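Local coordinates for GNA33 (Neisseria gonorrhoeae FA 1090, PDB 2G5D), which probably cleaves the beta-1,4 linkage between N-acetylmuramic acid and N-acetylglucosamine in peptidoglycan, leaving a 1,6-anhydro bond on the muramic acid residue, at residues P51-S61 and K364-A372; E100-V108 and V408-P418. All blocks are in the same frame, centred on the assembly; numbering follows the deposited sequence.

Contact 1. Residues P51-S61 and K364-A372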
loop_
_atom_site.group_PDB
_atom_site.type_symbol
_atom_site.label_atom_id
_atom_site.label_comp_id
_atom_site.label_asym_id
_atom_site.label_seq_id
_atom_site.Cartn_x
_atom_site.Cartn_y
_atom_site.Cartn_z
ATOM N N PRO A 51 -11.065 10.757 -20.731
ATOM C CA PRO A 51 -10.887 9.998 -21.961
ATOM C C PRO A 51 -11.333 8.540 -21.771
ATOM O O PRO A 51 -11.025 7.943 -20.754
ATOM C CB PRO A 51 -9.386 10.113 -22.243
ATOM C CG PRO A 51 -8.742 10.409 -20.912
ATOM C CD PRO A 51 -9.786 11.141 -20.093
ATOM N N HIS A 52 -12.091 8.009 -22.731
ATOM C CA HIS A 52 -12.626 6.641 -22.659
ATOM C C HIS A 52 -13.585 6.380 -21.498
ATOM O O HIS A 52 -13.856 5.228 -21.163
ATOM C CB HIS A 52 -11.505 5.603 -22.656
ATOM C CG HIS A 52 -10.671 5.619 -23.892
ATOM N ND1 HIS A 52 -9.543 4.840 -24.033
ATOM C CD2 HIS A 52 -10.788 6.331 -25.041
ATOM C CE1 HIS A 52 -9.006 5.064 -25.221
ATOM N NE2 HIS A 52 -9.734 5.978 -25.844
ATOM N N TRP A 53 -14.124 7.450 -20.931
ATOM C CA TRP A 53 -15.200 7.376 -19.957
ATOM C C TRP A 53 -16.312 6.414 -20.395
ATOM O O TRP A 53 -16.705 5.536 -19.635
ATOM C CB TRP A 53 -15.822 8.754 -19.747
ATOM C CG TRP A 53 -16.977 8.675 -18.816
ATOM C CD1 TRP A 53 -18.311 8.631 -19.137
ATOM C CD2 TRP A 53 -16.900 8.577 -17.387
ATOM N NE1 TRP A 53 -19.068 8.525 -17.974
ATOM C CE2 TRP A 53 -18.222 8.493 -16.897
ATOM C CE3 TRP A 53 -15.836 8.585 -16.470
ATOM C CZ2 TRP A 53 -18.505 8.397 -15.525
ATOM C CZ3 TRP A 53 -16.114 8.480 -15.110
ATOM C CH2 TRP A 53 -17.437 8.398 -14.654
ATOM N N ALA A 54 -16.824 6.613 -21.604
ATOM C CA ALA A 54 -17.918 5.799 -22.176
ATOM C C ALA A 54 -17.658 4.300 -22.136
ATOM O O ALA A 54 -18.576 3.518 -21.813
ATOM C CB ALA A 54 -18.191 6.236 -23.629
ATOM N N ALA A 55 -16.413 3.913 -22.457
ATOM C CA ALA A 55 -15.994 2.514 -22.599
ATOM C C ALA A 55 -15.457 1.812 -21.320
ATOM O O ALA A 55 -14.991 0.667 -21.374
ATOM C CB ALA A 55 -14.995 2.381 -23.761
ATOM N N GLN A 56 -15.553 2.478 -20.177
ATOM C CA GLN A 56 -15.154 1.869 -18.905
ATOM C C GLN A 56 -15.918 0.598 -18.524
ATOM O O GLN A 56 -17.108 0.476 -18.757
ATOM C CB GLN A 56 -15.287 2.851 -17.748
ATOM C CG GLN A 56 -14.287 4.009 -17.754
ATOM C CD GLN A 56 -12.868 3.514 -17.839
ATOM O OE1 GLN A 56 -12.371 2.885 -16.901
ATOM N NE2 GLN A 56 -12.215 3.755 -18.979
ATOM N N ASP A 57 -15.205 -0.317 -17.879
ATOM C CA ASP A 57 -15.839 -1.431 -17.184
ATOM C C ASP A 57 -16.284 -0.891 -15.815
ATOM O O ASP A 57 -15.627 -1.108 -14.771
ATOM C CB ASP A 57 -14.881 -2.620 -17.088
ATOM C CG ASP A 57 -15.570 -3.893 -16.673
ATOM O OD1 ASP A 57 -16.695 -3.841 -16.119
ATOM O OD2 ASP A 57 -14.988 -4.951 -16.911
ATOM N N PHE A 58 -17.400 -0.162 -15.835
ATOM C CA PHE A 58 -17.988 0.417 -14.637
ATOM C C PHE A 58 -18.522 -0.634 -13.652
ATOM O O PHE A 58 -18.736 -0.326 -12.468
ATOM C CB PHE A 58 -19.119 1.403 -14.994
ATOM C CG PHE A 58 -18.660 2.677 -15.627
ATOM C CD1 PHE A 58 -18.878 2.896 -16.988
ATOM C CD2 PHE A 58 -18.030 3.671 -14.886
ATOM C CE1 PHE A 58 -18.468 4.090 -17.611
ATOM C CE2 PHE A 58 -17.596 4.881 -15.516
ATOM C CZ PHE A 58 -17.827 5.091 -16.859
ATOM N N ALA A 59 -18.770 -1.867 -14.111
ATOM C CA ALA A 59 -19.140 -2.940 -13.164
ATOM C C ALA A 59 -17.977 -3.184 -12.201
ATOM O O ALA A 59 -18.167 -3.301 -10.973
ATOM C CB ALA A 59 -19.489 -4.247 -13.925
ATOM N N LYS A 60 -16.772 -3.241 -12.767
ATOM C CA LYS A 60 -15.569 -3.465 -11.990
ATOM C C LYS A 60 -15.276 -2.281 -11.047
ATOM O O LYS A 60 -14.931 -2.514 -9.882
ATOM C CB LYS A 60 -14.377 -3.847 -12.887
ATOM C CG LYS A 60 -14.402 -5.316 -13.256
ATOM C CD LYS A 60 -13.272 -5.748 -14.186
ATOM C CE LYS A 60 -13.537 -7.136 -14.788
ATOM N NZ LYS A 60 -14.936 -7.268 -15.387
ATOM N N SER A 61 -15.464 -1.031 -11.512
ATOM C CA SER A 61 -15.275 0.138 -10.638
ATOM C C SER A 61 -16.284 0.113 -9.510
ATOM O O SER A 61 -15.955 0.470 -8.374
ATOM C CB SER A 61 -15.437 1.479 -11.402
ATOM O OG SER A 61 -14.630 1.501 -12.561
ATOM N N LYS A 364 0.254 1.622 -24.753
ATOM C CA LYS A 364 -1.074 2.091 -25.179
ATOM C C LYS A 364 -1.815 2.818 -24.048
ATOM O O LYS A 364 -1.409 2.749 -22.876
ATOM C CB LYS A 364 -1.939 0.917 -25.658
ATOM C CG LYS A 364 -1.546 0.278 -26.994
ATOM C CD LYS A 364 -2.408 -0.959 -27.226
ATOM C CE LYS A 364 -1.926 -1.796 -28.394
ATOM N NZ LYS A 364 -2.660 -3.091 -28.412
ATOM N N ALA A 365 -2.920 3.480 -24.403
ATOM C CA ALA A 365 -3.704 4.267 -23.454
ATOM C C ALA A 365 -4.335 3.388 -22.368
ATOM O O ALA A 365 -5.016 2.393 -22.672
ATOM C CB ALA A 365 -4.778 5.095 -24.190
ATOM N N LEU A 366 -4.085 3.769 -21.114
ATOM C CA LEU A 366 -4.597 3.054 -19.961
ATOM C C LEU A 366 -5.469 4.050 -19.192
ATOM O O LEU A 366 -4.940 4.842 -18.444
ATOM C CB LEU A 366 -3.440 2.590 -19.067
ATOM C CG LEU A 366 -3.541 1.345 -18.181
ATOM C CD1 LEU A 366 -3.150 1.696 -16.751
ATOM C CD2 LEU A 366 -4.898 0.631 -18.229
ATOM N N ASN A 367 -6.781 4.016 -19.433
ATOM C CA ASN A 367 -7.760 4.951 -18.815
ATOM C C ASN A 367 -8.761 4.172 -17.970
ATOM O O ASN A 367 -9.485 3.296 -18.472
ATOM C CB ASN A 367 -8.519 5.797 -19.871
ATOM C CG ASN A 367 -7.595 6.542 -20.843
ATOM O OD1 ASN A 367 -6.610 7.144 -20.456
ATOM N ND2 ASN A 367 -7.942 6.510 -22.114
ATOM N N ARG A 368 -8.799 4.467 -16.673
ATOM C CA ARG A 368 -9.459 3.608 -15.723
ATOM C C ARG A 368 -10.098 4.405 -14.607
ATOM O O ARG A 368 -9.456 5.270 -14.037
ATOM C CB ARG A 368 -8.420 2.647 -15.096
ATOM C CG ARG A 368 -7.888 1.553 -16.035
ATOM C CD ARG A 368 -8.652 0.252 -15.815
ATOM N NE ARG A 368 -8.469 -0.660 -16.937
ATOM C CZ ARG A 368 -7.546 -1.621 -17.014
ATOM N NH1 ARG A 368 -6.669 -1.837 -16.022
ATOM N NH2 ARG A 368 -7.495 -2.375 -18.120
ATOM N N LEU A 369 -11.354 4.111 -14.291
ATOM C CA LEU A 369 -11.921 4.590 -13.027
ATOM C C LEU A 369 -11.557 3.627 -11.915
ATOM O O LEU A 369 -12.202 2.578 -11.748
ATOM C CB LEU A 369 -13.445 4.769 -13.089
ATOM C CG LEU A 369 -14.043 5.393 -11.819
ATOM C CD1 LEU A 369 -13.460 6.784 -11.603
ATOM C CD2 LEU A 369 -15.557 5.455 -11.965
ATOM N N ILE A 370 -10.529 4.003 -11.144
ATOM C CA ILE A 370 -10.091 3.249 -9.951
ATOM C C ILE A 370 -10.620 3.876 -8.669
ATOM O O ILE A 370 -11.230 4.908 -8.716
ATOM C CB ILE A 370 -8.550 3.108 -9.920
ATOM C CG1 ILE A 370 -7.870 4.442 -9.593
ATOM C CG2 ILE A 370 -8.061 2.509 -11.290
ATOM C CD1 ILE A 370 -6.466 4.341 -9.058
ATOM N N MET A 371 -10.406 3.210 -7.538
ATOM C CA MET A 371 -10.717 3.752 -6.224
ATOM C C MET A 371 -9.432 4.037 -5.456
ATOM O O MET A 371 -8.528 3.207 -5.400
ATOM C CB MET A 371 -11.639 2.802 -5.451
ATOM C CG MET A 371 -12.907 2.394 -6.238
ATOM S SD MET A 371 -14.067 3.751 -6.530
ATOM C CE MET A 371 -14.275 3.513 -8.293
ATOM N N ALA A 372 -9.364 5.241 -4.891
ATOM C CA ALA A 372 -8.225 5.716 -4.118
ATOM C C ALA A 372 -8.399 5.279 -2.667
ATOM O O ALA A 372 -8.999 5.992 -1.839
ATOM C CB ALA A 372 -8.138 7.216 -4.222
#
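Gln56 turns its carboxamide onto the backbone of strand 365-375 and uses both ends of it. NE2 donates to Asn367 O at 2.8 Å, while OE1 accepts from Leu369 N at 3.1 Å, a two-pronged grip on the peptide groups either side of Arg368. Neither bond follows a lone pair: each donor stands well above the plane of the carbonyl it meets. The bend at chi2 (-54°) folds the amide back, and NE2 also gives a nearly straight bond to His52 O (3.1 Å), which fixes its rotation. Farther along, Ser61 OG donates to Leu369 O at 2.8 Å, this time in the carbonyl plane and on a lone pair. Leu369 sends CD2 to the edge of the Phe58 ring, 4.1 Å from CE2, and Phe58 in turn points its CZ edge onto the face of the Trp53 indole, edge to face. At the other end Asn367 brings ND2 over one face of the His52 imidazole, the two planes 70° apart, 3.0 Å from ND1. Beyond Ser61, the Met371 methyl CE rests near Ser61 O. Here a type I turn and the first turn of helix 58-72 are laid against a strand of the 3D domain, whose family belongs to the double-psi beta-barrel clan.

Contact 2. Residues E100-V108 and V408-P418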
loop_
_atom_site.group_PDB
_atom_site.type_symbol
_atom_site.label_atom_id
_atom_site.label_comp_id
_atom_site.label_asym_id
_atom_site.label_seq_id
_atom_site.Cartn_x
_atom_site.Cartn_y
_atom_site.Cartn_z
ATOM N N GLU A 100 -22.213 8.844 -12.816
ATOM C CA GLU A 100 -22.647 10.100 -13.458
ATOM C C GLU A 100 -23.642 10.931 -12.660
ATOM O O GLU A 100 -23.561 12.177 -12.640
ATOM C CB GLU A 100 -23.228 9.816 -14.836
ATOM C CG GLU A 100 -22.147 9.418 -15.824
ATOM C CD GLU A 100 -22.703 9.076 -17.181
ATOM O OE1 GLU A 100 -21.900 8.993 -18.124
ATOM O OE2 GLU A 100 -23.925 8.878 -17.301
ATOM N N ARG A 101 -24.556 10.226 -11.999
ATOM C CA ARG A 101 -25.689 10.813 -11.327
ATOM C C ARG A 101 -25.372 11.282 -9.918
ATOM O O ARG A 101 -25.982 12.224 -9.453
ATOM C CB ARG A 101 -26.867 9.831 -11.308
ATOM C CG ARG A 101 -27.684 9.900 -12.604
ATOM C CD ARG A 101 -28.548 8.699 -12.836
ATOM N NE ARG A 101 -29.110 8.731 -14.191
ATOM C CZ ARG A 101 -30.281 8.208 -14.539
ATOM N NH1 ARG A 101 -31.044 7.591 -13.631
ATOM N NH2 ARG A 101 -30.693 8.302 -15.809
ATOM N N TYR A 102 -24.398 10.645 -9.273
ATOM C CA TYR A 102 -24.128 10.870 -7.845
ATOM C C TYR A 102 -22.797 11.569 -7.525
ATOM O O TYR A 102 -22.602 12.080 -6.413
ATOM C CB TYR A 102 -24.266 9.542 -7.074
ATOM C CG TYR A 102 -25.707 9.072 -6.872
ATOM C CD1 TYR A 102 -26.345 8.273 -7.811
ATOM C CD2 TYR A 102 -26.423 9.443 -5.718
ATOM C CE1 TYR A 102 -27.675 7.844 -7.610
ATOM C CE2 TYR A 102 -27.737 9.030 -5.510
ATOM C CZ TYR A 102 -28.363 8.226 -6.458
ATOM O OH TYR A 102 -29.669 7.813 -6.243
ATOM N N PHE A 103 -21.897 11.602 -8.501
ATOM C CA PHE A 103 -20.561 12.172 -8.324
ATOM C C PHE A 103 -20.291 13.276 -9.334
ATOM O O PHE A 103 -20.885 13.317 -10.429
ATOM C CB PHE A 103 -19.436 11.103 -8.416
ATOM C CG PHE A 103 -19.560 9.965 -7.416
ATOM C CD1 PHE A 103 -20.531 8.976 -7.579
ATOM C CD2 PHE A 103 -18.687 9.880 -6.321
ATOM C CE1 PHE A 103 -20.667 7.945 -6.663
ATOM C CE2 PHE A 103 -18.792 8.833 -5.406
ATOM C CZ PHE A 103 -19.783 7.846 -5.583
ATOM N N THR A 104 -19.400 14.178 -8.932
ATOM C CA THR A 104 -18.875 15.242 -9.782
ATOM C C THR A 104 -17.371 15.046 -9.941
ATOM O O THR A 104 -16.667 14.808 -8.944
ATOM C CB THR A 104 -19.186 16.639 -9.156
ATOM O OG1 THR A 104 -20.599 16.833 -9.134
ATOM C CG2 THR A 104 -18.506 17.783 -9.940
ATOM N N PRO A 105 -16.857 15.129 -11.197
ATOM C CA PRO A 105 -15.417 15.021 -11.400
ATOM C C PRO A 105 -14.661 16.352 -11.176
ATOM O O PRO A 105 -15.055 17.407 -11.683
ATOM C CB PRO A 105 -15.290 14.566 -12.875
ATOM C CG PRO A 105 -16.691 14.432 -13.399
ATOM C CD PRO A 105 -17.559 15.265 -12.487
ATOM N N TRP A 106 -13.587 16.271 -10.409
ATOM C CA TRP A 106 -12.692 17.411 -10.157
ATOM C C TRP A 106 -11.343 17.091 -10.750
ATOM O O TRP A 106 -10.609 16.253 -10.209
ATOM C CB TRP A 106 -12.515 17.685 -8.661
ATOM C CG TRP A 106 -13.784 18.086 -7.974
ATOM C CD1 TRP A 106 -14.793 17.246 -7.570
ATOM C CD2 TRP A 106 -14.193 19.412 -7.618
ATOM N NE1 TRP A 106 -15.788 17.971 -6.962
ATOM C CE2 TRP A 106 -15.448 19.300 -6.969
ATOM C CE3 TRP A 106 -13.602 20.691 -7.745
ATOM C CZ2 TRP A 106 -16.134 20.416 -6.462
ATOM C CZ3 TRP A 106 -14.291 21.809 -7.241
ATOM C CH2 TRP A 106 -15.546 21.659 -6.615
ATOM N N GLN A 107 -11.025 17.760 -11.863
ATOM C CA GLN A 107 -9.697 17.643 -12.478
ATOM C C GLN A 107 -8.630 18.244 -11.548
ATOM O O GLN A 107 -8.828 19.322 -10.979
ATOM C CB GLN A 107 -9.677 18.332 -13.832
ATOM C CG GLN A 107 -8.349 18.163 -14.522
ATOM C CD GLN A 107 -8.374 18.602 -15.970
ATOM O OE1 GLN A 107 -8.878 19.679 -16.291
ATOM N NE2 GLN A 107 -7.802 17.776 -16.853
ATOM N N VAL A 108 -7.514 17.538 -11.401
ATOM C CA VAL A 108 -6.498 17.869 -10.394
ATOM C C VAL A 108 -5.246 18.463 -11.049
ATOM O O VAL A 108 -4.662 17.855 -11.963
ATOM C CB VAL A 108 -6.133 16.631 -9.506
ATOM C CG1 VAL A 108 -5.100 17.025 -8.419
ATOM C CG2 VAL A 108 -7.391 16.022 -8.846
ATOM N N VAL A 408 -5.148 12.988 -13.523
ATOM C CA VAL A 408 -6.114 12.442 -12.587
ATOM C C VAL A 408 -7.335 13.320 -12.383
ATOM O O VAL A 408 -7.261 14.548 -12.435
ATOM C CB VAL A 408 -5.460 12.002 -11.227
ATOM C CG1 VAL A 408 -4.206 11.124 -11.466
ATOM C CG2 VAL A 408 -5.159 13.166 -10.335
ATOM N N TRP A 409 -8.467 12.676 -12.144
ATOM C CA TRP A 409 -9.681 13.402 -11.824
ATOM C C TRP A 409 -10.204 12.727 -10.608
ATOM O O TRP A 409 -10.297 11.500 -10.566
ATOM C CB TRP A 409 -10.741 13.280 -12.924
ATOM C CG TRP A 409 -10.409 13.931 -14.251
ATOM C CD1 TRP A 409 -10.957 15.055 -14.749
ATOM C CD2 TRP A 409 -9.522 13.425 -15.256
ATOM N NE1 TRP A 409 -10.463 15.315 -16.020
ATOM C CE2 TRP A 409 -9.567 14.334 -16.351
ATOM C CE3 TRP A 409 -8.695 12.301 -15.344
ATOM C CZ2 TRP A 409 -8.791 14.162 -17.525
ATOM C CZ3 TRP A 409 -7.906 12.129 -16.505
ATOM C CH2 TRP A 409 -7.965 13.056 -17.578
ATOM N N GLN A 410 -10.567 13.517 -9.613
ATOM C CA GLN A 410 -11.152 12.968 -8.397
ATOM C C GLN A 410 -12.684 13.123 -8.450
ATOM O O GLN A 410 -13.168 14.227 -8.704
ATOM C CB GLN A 410 -10.568 13.749 -7.208
ATOM C CG GLN A 410 -11.070 13.292 -5.854
ATOM C CD GLN A 410 -10.362 13.966 -4.687
ATOM O OE1 GLN A 410 -10.289 13.393 -3.614
ATOM N NE2 GLN A 410 -9.864 15.199 -4.882
ATOM N N LEU A 411 -13.435 12.023 -8.227
ATOM C CA LEU A 411 -14.927 12.039 -8.183
ATOM C C LEU A 411 -15.397 12.044 -6.731
ATOM O O LEU A 411 -14.944 11.248 -5.922
ATOM C CB LEU A 411 -15.558 10.864 -8.991
ATOM C CG LEU A 411 -15.569 10.996 -10.537
ATOM C CD1 LEU A 411 -14.160 11.085 -11.074
ATOM C CD2 LEU A 411 -16.313 9.828 -11.235
ATOM N N LEU A 412 -16.264 12.991 -6.398
ATOM C CA LEU A 412 -16.751 13.146 -5.032
ATOM C C LEU A 412 -18.261 13.268 -5.099
ATOM O O LEU A 412 -18.798 13.826 -6.087
ATOM C CB LEU A 412 -16.152 14.425 -4.382
ATOM C CG LEU A 412 -14.642 14.405 -4.143
ATOM C CD1 LEU A 412 -14.128 15.811 -3.789
ATOM C CD2 LEU A 412 -14.264 13.364 -3.060
ATOM N N PRO A 413 -18.956 12.768 -4.058
ATOM C CA PRO A 413 -20.423 12.923 -4.008
ATOM C C PRO A 413 -20.829 14.374 -4.299
ATOM O O PRO A 413 -20.246 15.300 -3.706
ATOM C CB PRO A 413 -20.754 12.532 -2.569
ATOM C CG PRO A 413 -19.663 11.561 -2.207
ATOM C CD PRO A 413 -18.432 12.074 -2.864
ATOM N N ASN A 414 -21.784 14.570 -5.216
ATOM C CA ASN A 414 -22.242 15.924 -5.584
ATOM C C ASN A 414 -22.407 16.809 -4.359
ATOM O O ASN A 414 -23.120 16.436 -3.426
ATOM C CB ASN A 414 -23.601 15.870 -6.269
ATOM C CG ASN A 414 -23.605 15.052 -7.525
ATOM O OD1 ASN A 414 -22.608 14.952 -8.224
ATOM N ND2 ASN A 414 -24.759 14.494 -7.848
ATOM N N GLY A 415 -21.762 17.979 -4.366
ATOM C CA GLY A 415 -21.821 18.885 -3.226
ATOM C C GLY A 415 -20.583 18.865 -2.353
ATOM O O GLY A 415 -20.230 19.865 -1.749
ATOM N N MET A 416 -19.914 17.718 -2.285
ATOM C CA MET A 416 -18.691 17.608 -1.503
ATOM C C MET A 416 -17.493 18.144 -2.302
ATOM O O MET A 416 -17.235 17.724 -3.434
ATOM C CB MET A 416 -18.462 16.164 -1.056
ATOM C CG MET A 416 -17.168 15.940 -0.285
ATOM S SD MET A 416 -16.689 14.203 -0.149
ATOM C CE MET A 416 -18.001 13.564 0.884
ATOM N N LYS A 417 -16.773 19.080 -1.703
ATOM C CA LYS A 417 -15.633 19.682 -2.364
ATOM C C LYS A 417 -14.364 18.926 -2.010
ATOM O O LYS A 417 -14.277 18.320 -0.944
ATOM C CB LYS A 417 -15.536 21.184 -2.030
ATOM C CG LYS A 417 -16.596 22.011 -2.777
ATOM C CD LYS A 417 -16.228 23.464 -2.904
ATOM C CE LYS A 417 -17.039 24.318 -1.956
ATOM N NZ LYS A 417 -18.436 24.383 -2.424
ATOM N N PRO A 418 -13.375 18.939 -2.914
ATOM C CA PRO A 418 -12.076 18.430 -2.549
ATOM C C PRO A 418 -11.433 19.396 -1.544
ATOM O O PRO A 418 -11.860 20.545 -1.391
ATOM C CB PRO A 418 -11.332 18.408 -3.874
ATOM C CG PRO A 418 -11.981 19.457 -4.682
ATOM C CD PRO A 418 -13.396 19.468 -4.288
HETATM O O HOH W 1 -23.432 14.085 -10.653
HETATM O O HOH W 2 -18.221 16.892 -5.678
HETATM O O HOH W 3 -6.562 15.769 -15.530
HETATM O O HOH W 4 -4.340 15.670 -13.759
#
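Backbone hydrogen bonds join Thr104 with Leu412 and Trp106 with Gln410, one in each direction within each pair, so strands 103-108 and 408-413 run as an antiparallel ladder. The shortest rung is Trp106 N to Gln410 O, 2.7 Å, and Val108 N to Val408 O continues the series. Asn414 N extends it the other way, binding Tyr102 O at 2.9 Å.

Side-chain polarity gathers at Asn414. With CG beside its own backbone N (chi1 -60°), its amide reaches back to the backbone of Arg101: ND2 donates to Arg101 O at 3.0 Å, and also to Gly26 O, while OD1 accepts from Thr104 OG1 at 2.9 Å.

Aromatic contacts gather farther along, at Trp106 and Trp409. Pro418 sets CD squarely over the six-membered ring of Trp106, 3.4 Å from its centroid and 12° off the ring normal, a close CH-pi contact. Lys417 CG meets the same ring obliquely. Gln107 runs alongside Trp409, pointing the same way, its extended chain laying the amide within 18° of parallel to the indole.

Apolar pairs add to this near either end of the ladder: Phe103 CB against Leu411 CB at 3.9 Å, and Val108 CB against Val408 CG2.

Water 2 accepts from Trp106 NE1 at 3.0 Å in the plane of the indole and also reaches Met416 O and Pro413 O, so it links the ring to the turn.

Backbone bonds thus set the register, and side chains add contacts at the Asn414 turn and around the two tryptophans. One amide ties the turn after strand 403-413 to the backbone at Arg101, and Pro418 on the Trp106 face packs the segment after the turn against strand 103-110.

Contacts 1 and 2 show how segments distant in sequence can converge on one part of a barrel: their centres lie 15 Å apart, and their segments alternate along the chain. Trp53 of contact 1 bridges them, with NE1 2.9 Å from Glu100 OE1, a probable hydrogen bond, and CH2 3.9 Å from Leu411 CD2. Leu411 CD2 also comes within 4.2 Å of Leu369 CD1, and Pro51 CD packs on Trp409 CH2 at 3.6 Å. Strand 352-358 lies between the two, hydrogen-bonded to both 365-375 and 403-413. The N-terminal part of the chain is thereby joined twice to strands near its C-terminal end, once through side chains on backbone and once by strand pairing.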